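Local coordinates for Low molecular weight heat shock protein (Xanthomonas axonopodis pv. citri, PDB 3GLA) that probably acts as a small heat-shock chaperone of the alpha-crystallin family, binding unfolding proteins under stress and limiting their aggregation, at residues F16-D21 with G37-R42; V32-G37 with I92-R97. One frame throughout, in Å; residues are numbered along the deposited sequence.

After strand 7-11 the chain forms strand 15-21, crosses to the other sheet for 31-35 and 38-45, and comes back to the first sheet with strands 82-86 and 89-95. Contact 1 closes the shorter loop, 15 residues between its segments; contact 2 closes one of 54. Their segments alternate along the chain, so the two contacts cross rather than nest, sharing Gly37 at the turn from strand 31-35 to 38-45. Strands 15-21 and 89-95 are neighbours in one sheet, as 31-35 and 38-45 are in the other. Together the contacts pin the two sheets of the sandwich face to face. The contact centres are about 8 Å apart, and Ile41 of contact 1 packs on Ile92 of contact 2.

Contact 1 of 2, residues F16-D21 with G37-R42; sequences FVLYAD and GILSIR
Leu18 and Leu39 meet through matching first torsions: each places CG opposite its own backbone nitrogen (chi1 -178° and 177°), which sends both isobutyl groups into the space between the strands. Their branches pass at a slant. Leu18 CD1 lies 3.6 Å from Leu39 CD2, and the same Leu39 methyl also approaches Leu18 CB at 4.1 Å, so one branch of Leu39 spans both the tip and the base of its partner. A second pair follows two residues on. Ile41 takes a different torsion, with CG1 lodged between the backbone nitrogen and the carbonyl carbon (chi1 56°); its chain then extends to bring CD1 within 4.0 Å of Ala20 CB. The long arm of the isoleucine thus makes up for the short side chain of the alanine, where the CA atoms of Ala20 and Ile41 are 8.8 Å apart.

Such spacing belongs to facing sheets rather than to neighbouring strands. Strands 15-21 and 38-45 lie in different layers of the immunoglobulin-like beta sandwich of the alpha-crystallin domain, and Leu18, Ala20, Leu39 and Ile41, alternate residues of the two strands, point into its interior. All four are buried and the contact is wholly apolar. Val7 and Ile9 of strand 7-11, together with Phe70 of strand 64-71, continue the packing around Leu18, while Val7 also touches Ala20.

Strand 15-21 is held in its own sheet by backbone hydrogen bonds, among them Leu18 with Ile92 and Ala20 with Leu90. At the end of the strand, Asp21 forms a salt bridge with Arg45 of the second subunit.

Contact 2 of 2, residues V32-G37 with I92-R97; sequences VQMDKG and IRIPKR
Val32 overlaps the end of Ile92 with both of its methyl groups. CG1 lies 3.7 Å from Ile92 CD1, while Val32 CG2 reaches that same methyl at 3.9 Å, so the isoleucine tip is set against the fork of the valine. The two side chains approach end to end: Ile92 holds CG1 opposite its carbonyl carbon (chi1 -66°) and continues extended, carrying CD1 out toward the valine, where the CA atoms of Val32 and Ile92 are 8.2 Å apart. Ile92 CG2 comes near Val32 CG1 as a looser second touch.

Further along, Met34 stretches its fully extended chain past Ile94, and the two meet at an angle. Here the thioether does the touching, with SD 4.0 Å from Ile94 CG2, the short branch of the isoleucine.

The contact bridges the two sheets of the alpha-crystallin sandwich at strand 31-35, an edge strand within this chain. Leu39 fills in beside Val32, Met34 and Ile94, and Ile81, just ahead of strand 82-86, touches Met34 and both isoleucines. In relatives, the groove between the strands equivalent to 31-35 and 82-86 receives a hydrophobic C-terminal motif of another subunit.

With aliphatic carbons and one sulfur as the touching atoms, cohesion here probably rests on dispersion and the exclusion of water.

Contact 1 of 2, residues F16-D21 with G37-R42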
# COMPACT_ATOMS: atom_id res chain seq x y z
N PHE B 16 21.23 -1.42 -3.42
CA PHE B 16 19.97 -2.16 -3.69
C PHE B 16 18.83 -1.24 -3.18
O PHE B 16 19.04 -0.41 -2.27
CB PHE B 16 19.99 -3.33 -2.89
CG PHE B 16 20.99 -4.31 -3.37
CD1 PHE B 16 22.30 -4.25 -2.87
CD2 PHE B 16 20.66 -5.22 -4.38
CE1 PHE B 16 23.27 -5.15 -3.32
CE2 PHE B 16 21.62 -6.18 -4.85
CZ PHE B 16 22.96 -6.13 -4.32
N VAL B 17 17.63 -1.41 -3.75
CA VAL B 17 16.56 -0.60 -3.25
C VAL B 17 15.40 -1.61 -3.08
O VAL B 17 15.14 -2.43 -3.98
CB VAL B 17 16.08 0.44 -4.18
CG1 VAL B 17 14.95 1.26 -3.57
CG2 VAL B 17 17.26 1.45 -4.66
N LEU B 18 14.77 -1.59 -1.90
CA LEU B 18 13.60 -2.41 -1.73
C LEU B 18 12.44 -1.49 -1.57
O LEU B 18 12.52 -0.48 -0.86
CB LEU B 18 13.77 -3.25 -0.53
CG LEU B 18 12.64 -4.23 -0.23
CD1 LEU B 18 13.25 -5.54 0.52
CD2 LEU B 18 11.49 -3.47 0.61
N TYR B 19 11.36 -1.80 -2.29
CA TYR B 19 10.18 -0.93 -2.19
C TYR B 19 9.10 -1.83 -1.64
O TYR B 19 8.90 -2.93 -2.15
CB TYR B 19 9.72 -0.50 -3.57
CG TYR B 19 10.76 0.22 -4.36
CD1 TYR B 19 10.88 1.59 -4.28
CD2 TYR B 19 11.60 -0.50 -5.21
CE1 TYR B 19 11.87 2.27 -5.06
CE2 TYR B 19 12.52 0.14 -5.96
CZ TYR B 19 12.62 1.51 -5.88
OH TYR B 19 13.65 2.08 -6.63
N ALA B 20 8.49 -1.44 -0.51
CA ALA B 20 7.52 -2.32 0.07
C ALA B 20 6.20 -1.60 0.14
O ALA B 20 6.11 -0.46 0.60
CB ALA B 20 7.99 -2.69 1.48
N ASP B 21 5.18 -2.27 -0.23
CA ASP B 21 3.87 -1.66 -0.12
C ASP B 21 3.37 -2.01 1.28
O ASP B 21 2.92 -3.13 1.59
CB ASP B 21 2.98 -2.33 -1.14
CG ASP B 21 3.07 -1.65 -2.50
OD1 ASP B 21 3.82 -0.69 -2.62
OD2 ASP B 21 2.42 -2.20 -3.41
N GLY B 37 23.30 -10.66 5.93
CA GLY B 37 23.02 -10.51 4.50
C GLY B 37 21.49 -10.62 4.25
O GLY B 37 21.10 -10.56 3.14
N ILE B 38 20.72 -10.63 5.34
CA ILE B 38 19.25 -10.85 5.12
C ILE B 38 18.57 -9.57 5.63
O ILE B 38 18.59 -9.22 6.85
CB ILE B 38 18.79 -12.05 5.88
CG1 ILE B 38 19.47 -13.29 5.26
CG2 ILE B 38 17.23 -12.14 5.70
CD1 ILE B 38 19.27 -14.45 6.19
N LEU B 39 17.87 -8.89 4.68
CA LEU B 39 17.11 -7.70 5.02
C LEU B 39 15.73 -8.13 5.46
O LEU B 39 15.08 -8.88 4.74
CB LEU B 39 17.04 -6.85 3.74
CG LEU B 39 16.20 -5.55 3.81
CD1 LEU B 39 16.78 -4.57 4.89
CD2 LEU B 39 16.18 -4.87 2.43
N SER B 40 15.28 -7.62 6.60
CA SER B 40 13.99 -8.03 7.22
C SER B 40 13.14 -6.76 7.33
O SER B 40 13.61 -5.66 7.65
CB SER B 40 14.35 -8.48 8.68
OG SER B 40 13.21 -8.51 9.47
N ILE B 41 11.87 -6.91 7.01
CA ILE B 41 10.93 -5.89 7.35
C ILE B 41 9.88 -6.51 8.20
O ILE B 41 9.43 -7.60 7.92
CB ILE B 41 10.26 -5.21 6.11
CG1 ILE B 41 9.58 -6.27 5.20
CG2 ILE B 41 11.32 -4.44 5.36
CD1 ILE B 41 8.70 -5.63 4.07
N ARG B 42 9.45 -5.79 9.24
CA ARG B 42 8.50 -6.40 10.09
C ARG B 42 7.67 -5.31 10.69
O ARG B 42 8.11 -4.16 10.77
CB ARG B 42 9.12 -7.28 11.16
CG ARG B 42 9.69 -6.55 12.08
CD ARG B 42 10.46 -7.55 13.02
NE ARG B 42 9.72 -8.69 13.44
CZ ARG B 42 10.31 -9.82 13.82
NH1 ARG B 42 11.66 -9.93 13.82
NH2 ARG B 42 9.54 -10.85 14.20

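Contact 2 of 2, residues V32-G37 with I92-R97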
# COMPACT_ATOMS: atom_id res chain seq x y z
N VAL B 32 12.99 -2.20 10.19
CA VAL B 32 13.86 -2.67 9.11
C VAL B 32 15.12 -3.07 9.78
O VAL B 32 15.65 -2.27 10.55
CB VAL B 32 14.13 -1.56 8.19
CG1 VAL B 32 14.96 -1.94 7.03
CG2 VAL B 32 12.78 -1.07 7.59
N GLN B 33 15.62 -4.25 9.46
CA GLN B 33 16.90 -4.73 10.06
C GLN B 33 17.56 -5.54 9.01
O GLN B 33 16.90 -6.12 8.11
CB GLN B 33 16.55 -5.68 11.20
CG GLN B 33 15.86 -4.99 12.25
CD GLN B 33 15.95 -5.75 13.55
OE1 GLN B 33 15.93 -5.14 14.62
NE2 GLN B 33 16.07 -7.08 13.46
N MET B 34 18.90 -5.56 9.00
CA MET B 34 19.56 -6.42 8.08
C MET B 34 20.67 -7.06 8.89
O MET B 34 21.43 -6.35 9.58
CB MET B 34 20.07 -5.65 6.88
CG MET B 34 20.63 -6.55 5.81
SD MET B 34 21.04 -5.73 4.45
CE MET B 34 22.02 -6.98 3.64
N ASP B 35 20.75 -8.35 8.87
CA ASP B 35 21.76 -9.05 9.67
C ASP B 35 22.10 -10.27 8.79
O ASP B 35 21.27 -10.82 8.13
CB ASP B 35 21.20 -9.47 11.03
CG ASP B 35 22.32 -10.01 12.03
OD1 ASP B 35 23.50 -9.52 12.03
OD2 ASP B 35 22.00 -10.97 12.81
N LYS B 36 23.38 -10.67 8.72
CA LYS B 36 23.75 -11.87 7.97
C LYS B 36 23.32 -11.84 6.53
O LYS B 36 23.00 -12.93 5.94
CB LYS B 36 23.18 -13.13 8.66
CG LYS B 36 23.80 -13.45 10.04
CD LYS B 36 22.96 -14.35 10.95
CE LYS B 36 23.61 -14.33 12.37
NZ LYS B 36 22.67 -14.64 13.51
N GLY B 37 23.30 -10.66 5.93
CA GLY B 37 23.02 -10.51 4.50
C GLY B 37 21.49 -10.62 4.25
O GLY B 37 21.10 -10.56 3.14
N ILE B 92 13.61 1.20 0.93
CA ILE B 92 14.78 0.91 1.75
C ILE B 92 15.94 0.92 0.81
O ILE B 92 15.91 0.23 -0.23
CB ILE B 92 14.67 -0.44 2.29
CG1 ILE B 92 13.43 -0.46 3.27
CG2 ILE B 92 15.90 -0.74 3.15
CD1 ILE B 92 13.13 -1.84 3.78
N ARG B 93 17.01 1.67 1.18
CA ARG B 93 18.16 1.70 0.27
C ARG B 93 19.28 1.07 1.00
O ARG B 93 19.54 1.32 2.17
CB ARG B 93 18.54 3.12 -0.12
CG ARG B 93 17.43 3.79 -0.89
CD ARG B 93 17.91 5.05 -1.58
NE ARG B 93 17.20 5.07 -2.84
CZ ARG B 93 17.79 4.96 -4.02
NH1 ARG B 93 17.04 4.96 -5.12
NH2 ARG B 93 19.12 4.86 -4.10
N ILE B 94 19.99 0.17 0.32
CA ILE B 94 21.01 -0.60 0.96
C ILE B 94 22.24 -0.41 0.07
O ILE B 94 22.31 -0.83 -1.04
CB ILE B 94 20.71 -2.03 0.97
CG1 ILE B 94 19.35 -2.33 1.70
CG2 ILE B 94 21.78 -2.83 1.75
CD1 ILE B 94 18.25 -2.51 0.56
N PRO B 95 23.24 0.29 0.61
CA PRO B 95 24.37 0.56 -0.28
C PRO B 95 25.17 -0.65 -0.47
O PRO B 95 25.13 -1.60 0.31
CB PRO B 95 25.20 1.58 0.55
CG PRO B 95 24.80 1.39 1.95
CD PRO B 95 23.33 0.89 1.96
N LYS B 96 25.96 -0.66 -1.58
CA LYS B 96 26.86 -1.77 -1.76
C LYS B 96 28.22 -1.44 -1.13
O LYS B 96 28.54 -0.29 -1.03
CB LYS B 96 27.09 -2.02 -3.24
CG LYS B 96 25.84 -2.58 -3.89
CD LYS B 96 26.13 -2.58 -5.38
CE LYS B 96 25.01 -3.32 -6.08
NZ LYS B 96 25.32 -3.46 -7.53
N ARG B 97 28.85 -2.49 -0.74
CA ARG B 97 30.25 -2.50 -0.13
C ARG B 97 31.13 -2.13 -1.28
O ARG B 97 30.98 -2.62 -2.44
CB ARG B 97 30.62 -3.81 0.38
CG ARG B 97 29.69 -4.30 1.58
CD ARG B 97 30.08 -5.51 2.15
NE ARG B 97 29.22 -5.57 3.33
CZ ARG B 97 29.48 -5.08 4.56
NH1 ARG B 97 28.52 -5.21 5.52
NH2 ARG B 97 30.70 -4.54 4.92